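Local coordinates for protein Rab GDP-dissociation inhibitor (Saccharomyces cerevisiae, PDB 2BCG) that regulates Rab GTPases such as Sec4 by blocking the release of their GDP, and extracts GDP-bound Ypt7 from vacuolar membranes, at residues A[57-60]-A[61-65]; A[67-70]-A[71-74]; A[297-300]-A[301-304]; A[377-380]-A[381-385]; A[427-430]-A[431-435]. All coordinates share one frame; numbering follows the deposited sequence. Where two conformers were deposited one is given.

Contact 1. Residues A[57-60]-A[61-65]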
loop_
_atom_site.group_PDB
_atom_site.type_symbol
_atom_site.label_atom_id
_atom_site.label_comp_id
_atom_site.label_asym_id
_atom_site.label_seq_id
_atom_site.Cartn_x
_atom_site.Cartn_y
_atom_site.Cartn_z
ATOM N N GLN A 57 4.796 -11.537 -13.995
ATOM C CA GLN A 57 3.503 -11.934 -13.436
ATOM C C GLN A 57 2.293 -11.439 -14.203
ATOM O O GLN A 57 1.253 -12.095 -14.288
ATOM C CB GLN A 57 3.392 -11.517 -11.965
ATOM C CG GLN A 57 3.786 -12.612 -11.060
ATOM C CD GLN A 57 3.003 -13.914 -11.357
ATOM O OE1 GLN A 57 1.753 -13.927 -11.423
ATOM N NE2 GLN A 57 3.743 -15.005 -11.576
ATOM N N LEU A 58 2.423 -10.241 -14.770
ATOM C CA LEU A 58 1.381 -9.739 -15.610
ATOM C C LEU A 58 1.156 -10.661 -16.834
ATOM O O LEU A 58 0.010 -10.892 -17.240
ATOM C CB LEU A 58 1.740 -8.307 -16.022
ATOM C CG LEU A 58 0.685 -7.240 -16.038
ATOM C CD1 LEU A 58 -0.130 -7.131 -14.753
ATOM C CD2 LEU A 58 1.350 -5.937 -16.396
ATOM N N TYR A 59 2.248 -11.135 -17.457
ATOM C CA TYR A 59 2.119 -12.061 -18.595
ATOM C C TYR A 59 1.510 -13.377 -18.167
ATOM O O TYR A 59 0.648 -13.932 -18.843
ATOM C CB TYR A 59 3.483 -12.290 -19.267
ATOM C CG TYR A 59 3.848 -11.217 -20.276
ATOM C CD1 TYR A 59 3.452 -11.331 -21.620
ATOM C CD2 TYR A 59 4.544 -10.063 -19.887
ATOM C CE1 TYR A 59 3.766 -10.322 -22.547
ATOM C CE2 TYR A 59 4.857 -9.055 -20.801
ATOM C CZ TYR A 59 4.474 -9.206 -22.138
ATOM O OH TYR A 59 4.776 -8.205 -23.025
ATOM N N GLU A 60 1.958 -13.871 -17.013
ATOM C CA GLU A 60 1.431 -15.141 -16.498
ATOM C C GLU A 60 -0.067 -15.073 -16.253
ATOM O O GLU A 60 -0.807 -16.010 -16.556
ATOM C CB GLU A 60 2.149 -15.546 -15.200
ATOM C CG GLU A 60 3.579 -15.989 -15.409
ATOM C CD GLU A 60 3.732 -17.208 -16.351
ATOM O OE1 GLU A 60 2.908 -18.158 -16.285
ATOM O OE2 GLU A 60 4.697 -17.191 -17.157
ATOM N N LYS A 61 -0.522 -13.933 -15.745
ATOM C CA LYS A 61 -1.905 -13.755 -15.384
ATOM C C LYS A 61 -2.840 -13.476 -16.566
ATOM O O LYS A 61 -4.001 -13.921 -16.559
ATOM C CB LYS A 61 -1.984 -12.595 -14.388
ATOM C CG LYS A 61 -3.050 -12.698 -13.370
ATOM C CD LYS A 61 -2.751 -11.713 -12.211
ATOM C CE LYS A 61 -3.797 -11.859 -11.114
ATOM N NZ LYS A 61 -5.151 -11.515 -11.668
ATOM N N PHE A 62 -2.374 -12.698 -17.557
ATOM C CA PHE A 62 -3.313 -12.137 -18.536
ATOM C C PHE A 62 -3.053 -12.527 -19.991
ATOM O O PHE A 62 -3.833 -12.127 -20.870
ATOM C CB PHE A 62 -3.361 -10.607 -18.431
ATOM C CG PHE A 62 -3.847 -10.096 -17.109
ATOM C CD1 PHE A 62 -5.193 -10.209 -16.742
ATOM C CD2 PHE A 62 -2.972 -9.463 -16.249
ATOM C CE1 PHE A 62 -5.649 -9.737 -15.506
ATOM C CE2 PHE A 62 -3.419 -8.977 -14.996
ATOM C CZ PHE A 62 -4.759 -9.093 -14.644
ATOM N N LYS A 63 -1.968 -13.272 -20.226
ATOM C CA LYS A 63 -1.568 -13.691 -21.593
ATOM C C LYS A 63 -1.573 -15.199 -21.758
ATOM O O LYS A 63 -1.450 -15.955 -20.786
ATOM C CB LYS A 63 -0.200 -13.128 -21.950
ATOM C CG LYS A 63 -0.183 -11.614 -22.009
ATOM C CD LYS A 63 -0.868 -11.063 -23.259
ATOM C CE LYS A 63 -0.857 -9.541 -23.275
ATOM N NZ LYS A 63 -1.493 -9.046 -24.528
ATOM N N GLN A 64 -1.731 -15.642 -23.000
ATOM C CA GLN A 64 -1.784 -17.078 -23.272
ATOM C C GLN A 64 -0.376 -17.701 -23.333
ATOM O O GLN A 64 -0.145 -18.780 -22.768
ATOM C CB GLN A 64 -2.556 -17.325 -24.568
ATOM C CG GLN A 64 -4.048 -16.986 -24.492
ATOM C CD GLN A 64 -4.723 -16.944 -25.859
ATOM O OE1 GLN A 64 -4.065 -16.739 -26.888
ATOM N NE2 GLN A 64 -6.044 -17.133 -25.878
ATOM N N ASN A 65 0.560 -17.026 -23.991
ATOM C CA ASN A 65 1.921 -17.517 -24.170
ATOM C C ASN A 65 2.928 -16.476 -23.730
ATOM O O ASN A 65 3.440 -15.722 -24.566
ATOM C CB ASN A 65 2.184 -17.890 -25.639
ATOM C CG ASN A 65 1.211 -18.914 -26.153
ATOM O OD1 ASN A 65 0.117 -18.575 -26.602
ATOM N ND2 ASN A 65 1.591 -20.181 -26.077
HETATM O O HOH W 1 -0.278 -17.439 -18.818
HETATM O O HOH W 2 -3.192 -16.334 -18.517
#
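Glu60 O is gripped by two waters that both continue to Lys63 O, water 1 lying 2.7 Å from Glu60 O. The bridges close the C-terminal turn of helix 55-62, where the chain leaves helical geometry at Lys63 and this carbonyl has lost its usual i+4 amide. The last such bond runs from Lys63 N to Tyr59 O at 3.0 Å. One turn apart, Leu58 CD1 meets Phe62 CE2 at 3.8 Å, while Lys61 CB sits over the rim of one face of the Phe62 ring. Apolar side chains suit both positions, since Leu58 and Phe62 pack on Phe393 of strand 391-402. Were Phe62 cut back to an alanine, a gap would probably open between Leu58 CD1 and Phe393. Lys63 sends its amine to Glu391, with which it forms a salt bridge, and lays its aliphatic part beside Tyr59. The chain bends at chi2 (-74°), and Lys63 CG meets the Tyr59 ring obliquely, 3.7 Å from Tyr59 CD1.

Contact 2. Residues A[67-70]-A[71-74]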
loop_
_atom_site.group_PDB
_atom_site.type_symbol
_atom_site.label_atom_id
_atom_site.label_comp_id
_atom_site.label_asym_id
_atom_site.label_seq_id
_atom_site.Cartn_x
_atom_site.Cartn_y
_atom_site.Cartn_z
ATOM N N ILE A 67 6.007 -14.300 -22.905
ATOM C CA ILE A 67 7.261 -14.127 -23.624
ATOM C C ILE A 67 8.466 -14.559 -22.776
ATOM O O ILE A 67 8.355 -14.732 -21.558
ATOM C CB ILE A 67 7.430 -12.663 -24.161
ATOM C CG1 ILE A 67 7.458 -11.635 -23.022
ATOM C CG2 ILE A 67 6.340 -12.332 -25.183
ATOM C CD1 ILE A 67 7.702 -10.204 -23.511
ATOM N N SER A 68 9.609 -14.752 -23.435
ATOM C CA SER A 68 10.854 -15.128 -22.764
ATOM C C SER A 68 11.384 -13.989 -21.907
ATOM O O SER A 68 11.056 -12.818 -22.135
ATOM C CB SER A 68 11.923 -15.512 -23.798
ATOM O OG SER A 68 12.362 -14.370 -24.522
ATOM N N LYS A 69 12.222 -14.335 -20.932
ATOM C CA LYS A 69 12.932 -13.351 -20.137
ATOM C C LYS A 69 13.711 -12.366 -21.004
ATOM O O LYS A 69 13.688 -11.165 -20.744
ATOM C CB LYS A 69 13.877 -14.047 -19.147
ATOM C CG LYS A 69 14.350 -13.136 -18.019
ATOM C CD LYS A 69 15.301 -13.852 -17.061
ATOM C CE LYS A 69 16.738 -13.840 -17.583
ATOM N NZ LYS A 69 17.292 -12.462 -17.772
ATOM N N GLU A 70 14.395 -12.869 -22.037
ATOM C CA GLU A 70 15.238 -12.024 -22.900
ATOM C C GLU A 70 14.428 -11.039 -23.735
ATOM O O GLU A 70 14.823 -9.879 -23.858
ATOM C CB GLU A 70 16.165 -12.856 -23.804
ATOM C CG GLU A 70 17.256 -13.617 -23.051
ATOM C CD GLU A 70 16.697 -14.724 -22.171
ATOM O OE1 GLU A 70 15.674 -15.328 -22.556
ATOM O OE2 GLU A 70 17.280 -14.987 -21.094
ATOM N N GLU A 71 13.319 -11.496 -24.324
ATOM C CA GLU A 71 12.439 -10.592 -25.068
ATOM C C GLU A 71 11.830 -9.526 -24.142
ATOM O O GLU A 71 11.815 -8.335 -24.478
ATOM C CB GLU A 71 11.330 -11.349 -25.792
ATOM C CG GLU A 71 10.446 -10.420 -26.648
ATOM C CD GLU A 71 9.362 -11.139 -27.452
ATOM O OE1 GLU A 71 8.446 -10.440 -27.937
ATOM O OE2 GLU A 71 9.404 -12.385 -27.605
ATOM N N ARG A 72 11.339 -9.974 -22.988
ATOM C CA ARG A 72 10.724 -9.082 -21.996
ATOM C C ARG A 72 11.707 -8.004 -21.555
ATOM O O ARG A 72 11.377 -6.818 -21.561
ATOM C CB ARG A 72 10.221 -9.899 -20.798
ATOM C CG ARG A 72 9.238 -9.149 -19.870
ATOM C CD ARG A 72 8.805 -10.006 -18.677
ATOM N NE ARG A 72 9.949 -10.453 -17.881
ATOM C CZ ARG A 72 10.268 -11.723 -17.648
ATOM N NH1 ARG A 72 9.524 -12.719 -18.127
ATOM N NH2 ARG A 72 11.334 -11.994 -16.914
ATOM N N GLU A 73 12.927 -8.418 -21.201
ATOM C CA GLU A 73 13.928 -7.461 -20.734
ATOM C C GLU A 73 14.372 -6.494 -21.826
ATOM O O GLU A 73 14.549 -5.307 -21.564
ATOM C CB GLU A 73 15.101 -8.158 -20.026
ATOM C CG GLU A 73 14.625 -8.956 -18.795
ATOM C CD GLU A 73 15.742 -9.473 -17.899
ATOM O OE1 GLU A 73 15.461 -9.717 -16.698
ATOM O OE2 GLU A 73 16.883 -9.643 -18.389
ATOM N N SER A 74 14.520 -6.974 -23.059
ATOM C CA SER A 74 14.896 -6.062 -24.136
ATOM C C SER A 74 13.832 -4.993 -24.409
ATOM O O SER A 74 14.161 -3.836 -24.686
ATOM C CB SER A 74 15.275 -6.824 -25.421
ATOM O OG SER A 74 14.173 -7.554 -25.928
HETATM O O HOH W 3 7.097 -13.185 -19.570
HETATM O O HOH W 4 9.545 -14.844 -26.436
#
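With OG turned between the backbone N and the carbonyl carbon (chi1 70°), Ser68 accepts a bond of 3.0 Å from Glu71 N to Ser68 OG, nearly straight at 166°. Glu71, extended throughout, returns toward the start of the helix: its OE2 takes a proton from water 4, which in turn accepts from Ser68 N. Ile67 reaches forward along the helix, its CD1 3.7 Å from Arg72 CB, so the arginine's aliphatic stem gives the isoleucine an apolar surface. The Arg72 guanidinium lays one face over Lys69 CA and its NH1 donates to water 3, held in plane at the edge and bound also to Ile67 O. Lys69 bends at chi3 and chi4 to bring NZ within 2.9 Å of Glu73 OE2, a salt bridge whose hydrogen bond is weak. At the beginning of helix 69-76 this is a serine N-cap, with the reciprocal half of a capping box replaced by a water bridge.

Contact 3. Residues A[297-300]-A[301-304]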
loop_
_atom_site.group_PDB
_atom_site.type_symbol
_atom_site.label_atom_id
_atom_site.label_comp_id
_atom_site.label_asym_id
_atom_site.label_seq_id
_atom_site.Cartn_x
_atom_site.Cartn_y
_atom_site.Cartn_z
ATOM N N THR A 297 -12.684 -14.561 -1.315
ATOM C CA THR A 297 -12.124 -15.774 -1.932
ATOM C C THR A 297 -11.984 -16.930 -0.943
ATOM O O THR A 297 -11.849 -18.085 -1.361
ATOM C CB THR A 297 -10.756 -15.521 -2.603
ATOM O OG1 THR A 297 -9.764 -15.350 -1.593
ATOM C CG2 THR A 297 -10.793 -14.286 -3.550
ATOM N N TYR A 298 -12.024 -16.634 0.359
ATOM C CA TYR A 298 -11.937 -17.692 1.377
ATOM C C TYR A 298 -13.282 -18.290 1.752
ATOM O O TYR A 298 -13.312 -19.375 2.332
ATOM C CB TYR A 298 -11.242 -17.182 2.649
ATOM C CG TYR A 298 -9.794 -16.928 2.375
ATOM C CD1 TYR A 298 -8.813 -17.944 2.549
ATOM C CD2 TYR A 298 -9.391 -15.701 1.863
ATOM C CE1 TYR A 298 -7.464 -17.710 2.252
ATOM C CE2 TYR A 298 -8.028 -15.464 1.543
ATOM C CZ TYR A 298 -7.086 -16.459 1.763
ATOM O OH TYR A 298 -5.766 -16.243 1.458
ATOM N N PHE A 299 -14.355 -17.574 1.457
ATOM C CA PHE A 299 -15.719 -17.996 1.852
ATOM C C PHE A 299 -16.671 -17.599 0.729
ATOM O O PHE A 299 -17.576 -16.788 0.959
ATOM C CB PHE A 299 -16.180 -17.332 3.158
ATOM C CG PHE A 299 -15.410 -17.753 4.371
ATOM C CD1 PHE A 299 -14.283 -17.047 4.786
ATOM C CD2 PHE A 299 -15.829 -18.852 5.128
ATOM C CE1 PHE A 299 -13.581 -17.441 5.949
ATOM C CE2 PHE A 299 -15.129 -19.243 6.269
ATOM C CZ PHE A 299 -14.004 -18.545 6.679
ATOM N N PRO A 300 -16.481 -18.175 -0.467
ATOM C CA PRO A 300 -17.328 -17.777 -1.597
ATOM C C PRO A 300 -18.810 -18.056 -1.349
ATOM O O PRO A 300 -19.670 -17.267 -1.783
ATOM C CB PRO A 300 -16.778 -18.594 -2.783
ATOM C CG PRO A 300 -16.043 -19.750 -2.170
ATOM C CD PRO A 300 -15.482 -19.203 -0.853
ATOM N N GLU A 301 -19.093 -19.130 -0.606
ATOM C CA GLU A 301 -20.486 -19.466 -0.261
ATOM C C GLU A 301 -21.186 -18.429 0.624
ATOM O O GLU A 301 -22.418 -18.352 0.615
ATOM C CB GLU A 301 -20.641 -20.885 0.326
ATOM C CG GLU A 301 -19.390 -21.602 0.803
ATOM C CD GLU A 301 -18.835 -21.079 2.126
ATOM O OE1 GLU A 301 -19.514 -21.185 3.186
ATOM O OE2 GLU A 301 -17.687 -20.609 2.106
ATOM N N LYS A 302 -20.407 -17.615 1.350
ATOM C CA LYS A 302 -20.935 -16.622 2.272
ATOM C C LYS A 302 -21.019 -15.240 1.633
ATOM O O LYS A 302 -21.329 -14.251 2.329
ATOM C CB LYS A 302 -20.030 -16.509 3.507
ATOM C CG LYS A 302 -19.923 -17.760 4.353
ATOM C CD LYS A 302 -21.050 -17.840 5.377
ATOM C CE LYS A 302 -21.079 -19.203 6.052
ATOM N NZ LYS A 302 -22.011 -19.212 7.209
ATOM N N CYS A 303 -20.756 -15.174 0.317
ATOM C CA CYS A 303 -20.788 -13.899 -0.405
ATOM C C CYS A 303 -21.724 -13.971 -1.586
ATOM O O CYS A 303 -22.082 -15.070 -2.034
ATOM C CB CYS A 303 -19.401 -13.506 -0.918
ATOM S SG CYS A 303 -18.230 -13.280 0.405
ATOM N N LYS A 304 -22.133 -12.808 -2.065
ATOM C CA LYS A 304 -23.019 -12.696 -3.213
ATOM C C LYS A 304 -22.473 -11.658 -4.190
ATOM O O LYS A 304 -21.803 -10.699 -3.789
ATOM C CB LYS A 304 -24.439 -12.302 -2.765
ATOM C CG LYS A 304 -24.538 -10.964 -2.004
ATOM C CD LYS A 304 -25.954 -10.689 -1.433
ATOM C CE LYS A 304 -26.046 -9.294 -0.823
ATOM N NZ LYS A 304 -27.384 -8.949 -0.211
HETATM O O HOH W 5 -14.898 -21.596 2.932
#
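A short 3-10 turn carries the chain from the loop after strand 292-294 into strand 303-317, and its two i to i+3 bonds define it. Lys302 N donates to Phe299 O at 3.0 Å and Cys303 N to Pro300 O at 3.2 Å; in both the donor stands well above the carbonyl plane, as is common in tightly wound 3-10 turns. Proline suits the start of the turn, because its ring fixes phi near the helical value and no amide hydrogen is needed there. Glu301 takes an unusual, nearly eclipsed first torsion (chi1 15°) and bends again at chi2, curling its carboxylate back over the preceding residues until OE2 lies 3.3 Å from Phe299 CA. Water 5 probably helps hold this pose, donating to Glu301 OE2 and to Tyr298 O. Phe299 CB touches Lys302 CG at 4.0 Å, while the lysine's amine goes on to a salt bridge with Asp409. The phenylalanine ring, buried as its apolar character suits, packs against Leu17, Val268 and Leu413, and Cys303 also rests on Leu413. The arrangement is a 3-10 connection between two sheets, leading from the parallel sheet of the Rossmann-like nucleus into the mixed sheet.

Contact 4. Residues A[377-380]-A[381-385]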
loop_
_atom_site.group_PDB
_atom_site.type_symbol
_atom_site.label_atom_id
_atom_site.label_comp_id
_atom_site.label_asym_id
_atom_site.label_seq_id
_atom_site.Cartn_x
_atom_site.Cartn_y
_atom_site.Cartn_z
ATOM N N ILE A 377 -14.859 -3.418 -26.360
ATOM C CA ILE A 377 -15.308 -2.289 -27.187
ATOM C C ILE A 377 -15.753 -1.064 -26.349
ATOM O O ILE A 377 -15.608 0.093 -26.774
ATOM C CB ILE A 377 -16.435 -2.721 -28.177
ATOM C CG1 ILE A 377 -15.922 -3.791 -29.163
ATOM C CG2 ILE A 377 -17.080 -1.512 -28.877
ATOM C CD1 ILE A 377 -14.390 -3.902 -29.351
ATOM N N GLU A 378 -16.277 -1.320 -25.148
ATOM C CA GLU A 378 -16.733 -0.244 -24.268
ATOM C C GLU A 378 -15.586 0.676 -23.940
ATOM O O GLU A 378 -15.798 1.877 -23.707
ATOM C CB GLU A 378 -17.293 -0.799 -22.967
ATOM C CG GLU A 378 -18.638 -1.464 -23.171
ATOM C CD GLU A 378 -19.171 -2.076 -21.893
ATOM O OE1 GLU A 378 -19.436 -3.295 -21.914
ATOM O OE2 GLU A 378 -19.310 -1.340 -20.885
ATOM N N LEU A 379 -14.377 0.113 -23.893
ATOM C CA LEU A 379 -13.198 0.920 -23.523
ATOM C C LEU A 379 -12.583 1.698 -24.677
ATOM O O LEU A 379 -11.664 2.502 -24.436
ATOM C CB LEU A 379 -12.117 0.039 -22.904
ATOM C CG LEU A 379 -12.582 -0.708 -21.645
ATOM C CD1 LEU A 379 -11.397 -1.357 -20.960
ATOM C CD2 LEU A 379 -13.320 0.252 -20.704
ATOM N N GLU A 380 -13.036 1.444 -25.910
ATOM C CA GLU A 380 -12.418 2.102 -27.074
ATOM C C GLU A 380 -12.226 3.646 -26.922
ATOM O O GLU A 380 -11.144 4.146 -27.243
ATOM C CB GLU A 380 -13.115 1.710 -28.389
ATOM C CG GLU A 380 -12.367 2.140 -29.685
ATOM C CD GLU A 380 -10.925 1.595 -29.839
ATOM O OE1 GLU A 380 -10.485 0.650 -29.131
ATOM O OE2 GLU A 380 -10.211 2.129 -30.724
ATOM N N PRO A 381 -13.256 4.404 -26.461
ATOM C CA PRO A 381 -13.066 5.870 -26.314
ATOM C C PRO A 381 -11.923 6.218 -25.357
ATOM O O PRO A 381 -11.261 7.246 -25.527
ATOM C CB PRO A 381 -14.405 6.356 -25.756
ATOM C CG PRO A 381 -15.388 5.298 -26.111
ATOM C CD PRO A 381 -14.652 4.004 -26.140
ATOM N N ALA A 382 -11.701 5.371 -24.364
ATOM C CA ALA A 382 -10.562 5.561 -23.452
ATOM C C ALA A 382 -9.238 5.121 -24.083
ATOM O O ALA A 382 -8.251 5.825 -23.981
ATOM C CB ALA A 382 -10.804 4.821 -22.173
ATOM N N PHE A 383 -9.207 3.972 -24.767
ATOM C CA PHE A 383 -7.974 3.575 -25.454
ATOM C C PHE A 383 -7.550 4.673 -26.423
ATOM O O PHE A 383 -6.355 4.951 -26.542
ATOM C CB PHE A 383 -8.175 2.309 -26.280
ATOM C CG PHE A 383 -8.268 1.045 -25.482
ATOM C CD1 PHE A 383 -7.434 0.766 -24.409
ATOM C CD2 PHE A 383 -9.200 0.083 -25.869
ATOM C CE1 PHE A 383 -7.570 -0.454 -23.702
ATOM C CE2 PHE A 383 -9.339 -1.106 -25.159
ATOM C CZ PHE A 383 -8.536 -1.369 -24.074
ATOM N N LYS A 384 -8.527 5.297 -27.097
ATOM C CA LYS A 384 -8.220 6.341 -28.097
ATOM C C LYS A 384 -7.505 7.557 -27.490
ATOM O O LYS A 384 -6.811 8.300 -28.204
ATOM C CB LYS A 384 -9.486 6.812 -28.779
ATOM C CG LYS A 384 -9.896 5.976 -29.956
ATOM C CD LYS A 384 -11.282 6.403 -30.399
ATOM C CE LYS A 384 -11.520 6.136 -31.869
ATOM N NZ LYS A 384 -12.946 5.757 -32.101
ATOM N N LEU A 385 -7.695 7.793 -26.188
ATOM C CA LEU A 385 -7.084 8.967 -25.535
ATOM C C LEU A 385 -5.608 8.722 -25.263
ATOM O O LEU A 385 -4.892 9.639 -24.921
ATOM C CB LEU A 385 -7.774 9.267 -24.216
ATOM C CG LEU A 385 -9.240 9.691 -24.295
ATOM C CD1 LEU A 385 -9.879 9.767 -22.910
ATOM C CD2 LEU A 385 -9.334 11.058 -24.991
#
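Leu379 and Phe383 form the tight half of this turn. Leu379 CB lies over one face of the Phe383 ring, 4.2 Å from its centroid and 27° off the normal, a CH-pi contact. Leu379 O also receives Phe383 N at 2.9 Å in the carbonyl plane, and more weakly Ala382 N. Both large side chains continue into Ile366 and Ala313 on neighbouring strands, which suits their apolar character. The outer half is looser and polar. Glu380, its CG anti to the backbone N (chi1 -169°) and its chain bent at chi2, brings OE1 to the edge of the same ring, 3.6 Å from Phe383 CD2. Its other oxygen, OE2, touches Lys384 CG, but the amine stays away, with Lys384 NZ 4.7 Å from Glu380 OE2. That opposite charge may still steady the carboxylate at long range. Pro381 suits the first turn, where amides need no acceptor within the helix. The whole is the amphipathic first turn of a short helix, 380-383, lying on the mixed sheet by its apolar side.

Contact 5. Residues A[427-430]-A[431-435]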
loop_
_atom_site.group_PDB
_atom_site.type_symbol
_atom_site.label_atom_id
_atom_site.label_comp_id
_atom_site.label_asym_id
_atom_site.label_seq_id
_atom_site.Cartn_x
_atom_site.Cartn_y
_atom_site.Cartn_z
ATOM N N THR A 427 -11.941 2.288 2.989
ATOM C CA THR A 427 -11.870 2.650 4.423
ATOM C C THR A 427 -13.263 2.646 5.073
ATOM O O THR A 427 -13.400 2.356 6.263
ATOM C CB THR A 427 -11.123 3.960 4.692
ATOM O OG1 THR A 427 -11.644 4.977 3.850
ATOM C CG2 THR A 427 -9.646 3.772 4.386
ATOM N N ASP A 428 -14.295 2.987 4.310
ATOM C CA ASP A 428 -15.669 2.799 4.824
ATOM C C ASP A 428 -15.860 1.340 5.239
ATOM O O ASP A 428 -16.461 1.062 6.294
ATOM C CB ASP A 428 -16.744 3.205 3.803
ATOM C CG ASP A 428 -16.816 4.701 3.601
ATOM O OD1 ASP A 428 -17.489 5.104 2.621
ATOM O OD2 ASP A 428 -16.235 5.468 4.403
ATOM N N ASP A 429 -15.382 0.409 4.393
ATOM C CA ASP A 429 -15.520 -1.026 4.665
ATOM C C ASP A 429 -14.704 -1.398 5.912
ATOM O O ASP A 429 -15.203 -2.081 6.811
ATOM C CB ASP A 429 -15.059 -1.850 3.458
ATOM C CG ASP A 429 -15.549 -3.287 3.496
ATOM O OD1 ASP A 429 -16.606 -3.555 4.150
ATOM O OD2 ASP A 429 -14.902 -4.141 2.852
ATOM N N VAL A 430 -13.452 -0.950 5.999
ATOM C CA VAL A 430 -12.675 -1.169 7.232
ATOM C C VAL A 430 -13.438 -0.711 8.490
ATOM O O VAL A 430 -13.534 -1.441 9.464
ATOM C CB VAL A 430 -11.340 -0.407 7.151
ATOM C CG1 VAL A 430 -10.623 -0.317 8.528
ATOM C CG2 VAL A 430 -10.433 -1.077 6.097
ATOM N N LYS A 431 -13.960 0.514 8.463
ATOM C CA LYS A 431 -14.621 1.079 9.663
ATOM C C LYS A 431 -15.860 0.270 10.000
ATOM O O LYS A 431 -16.133 -0.025 11.189
ATOM C CB LYS A 431 -15.021 2.543 9.438
ATOM C CG LYS A 431 -13.845 3.526 9.553
ATOM C CD LYS A 431 -14.227 5.030 9.368
ATOM C CE LYS A 431 -14.438 5.421 7.906
ATOM N NZ LYS A 431 -14.651 6.903 7.676
ATOM N N ASP A 432 -16.606 -0.123 8.969
ATOM C CA ASP A 432 -17.818 -0.896 9.180
ATOM C C ASP A 432 -17.474 -2.268 9.778
ATOM O O ASP A 432 -18.107 -2.703 10.754
ATOM C CB ASP A 432 -18.583 -1.038 7.856
ATOM C CG ASP A 432 -19.857 -1.816 8.014
ATOM O OD1 ASP A 432 -20.089 -2.773 7.226
ATOM O OD2 ASP A 432 -20.636 -1.498 8.971
ATOM N N ILE A 433 -16.450 -2.927 9.231
ATOM C CA ILE A 433 -16.047 -4.269 9.704
ATOM C C ILE A 433 -15.542 -4.153 11.144
ATOM O O ILE A 433 -15.861 -5.005 11.986
ATOM C CB ILE A 433 -14.939 -4.912 8.802
ATOM C CG1 ILE A 433 -15.471 -5.226 7.396
ATOM C CG2 ILE A 433 -14.419 -6.241 9.442
ATOM C CD1 ILE A 433 -14.338 -5.444 6.359
ATOM N N TYR A 434 -14.805 -3.086 11.447
ATOM C CA TYR A 434 -14.256 -2.917 12.780
ATOM C C TYR A 434 -15.394 -2.762 13.800
ATOM O O TYR A 434 -15.352 -3.390 14.871
ATOM C CB TYR A 434 -13.349 -1.707 12.831
ATOM C CG TYR A 434 -12.664 -1.507 14.152
ATOM C CD1 TYR A 434 -13.302 -0.838 15.195
ATOM C CD2 TYR A 434 -11.379 -2.005 14.369
ATOM C CE1 TYR A 434 -12.673 -0.636 16.402
ATOM C CE2 TYR A 434 -10.734 -1.816 15.578
ATOM C CZ TYR A 434 -11.389 -1.135 16.594
ATOM O OH TYR A 434 -10.739 -0.968 17.786
ATOM N N PHE A 435 -16.384 -1.928 13.466
ATOM C CA PHE A 435 -17.596 -1.749 14.307
ATOM C C PHE A 435 -18.326 -3.083 14.497
ATOM O O PHE A 435 -18.728 -3.434 15.626
ATOM C CB PHE A 435 -18.519 -0.686 13.685
ATOM C CG PHE A 435 -19.790 -0.462 14.457
ATOM C CD1 PHE A 435 -21.013 -0.864 13.929
ATOM C CD2 PHE A 435 -19.759 0.126 15.714
ATOM C CE1 PHE A 435 -22.217 -0.659 14.667
ATOM C CE2 PHE A 435 -20.939 0.335 16.455
ATOM C CZ PHE A 435 -22.160 -0.068 15.932
HETATM O O HOH W 6 -13.752 6.266 4.913
HETATM O O HOH W 7 -19.002 -2.390 4.684
#
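Lys431, Val430 and Asp429 lose most surface in this contact, a regular alpha-helical turn of helix 424-438 in which Lys431 N, Asp432 N, Ile433 N and Tyr434 N each bond to the carbonyl four residues back. Lys431 bends at chi3 (-78°), folding its chain along the helix until CE lies 3.6 Å from Thr427 O. Its amine forms a long salt bridge, Lys431 NZ to Asp428 OD2 at 3.9 Å, and donates to water 6, which also meets Asp428 OD2 and Thr427 OG1; the threonine hydroxyl is further bonded to Glu424 O. A methionine in place of Lys431 would probably leave Asp428 without this positive charge nearby and water 6 without the N-H of the lysine. Val430, compact and branched, offers its methyls to Thr22 and Ile25 of helix 21-32. Asp429 is buried but provided for: OD2 accepts from Arg415 N, and OD1 takes a proton from water 7, shared with Asp432 OD1, which pairs with Arg436. Ile433 lies alongside the carboxylate of Asp429, its CD1 3.7 Å from Asp429 OD1.

All five contacts are local turns, met in numerical order along the chain. Contacts 1 and 2 lie on successive helices, 55-62 and 69-76, with centres 13 Å apart, and touch where Tyr59 OH meets Ile67 CD1 at 3.6 Å. Contact 4, about 22 Å from contact 1 between centres, shares the mixed sheet with it: contact 1 packs on strand 391-402, contact 4 on strands 303-317 and 362-369. Contact 3 opens strand 303-317 and sits beside the parallel sheet, about 18 Å between centres from contact 5, whose helix packs on helix 21-32. Contacts 2 and 5 lie on opposite sides of the chain's centre. Together they join helices and connections to the two sheets of this Rab-binding protein.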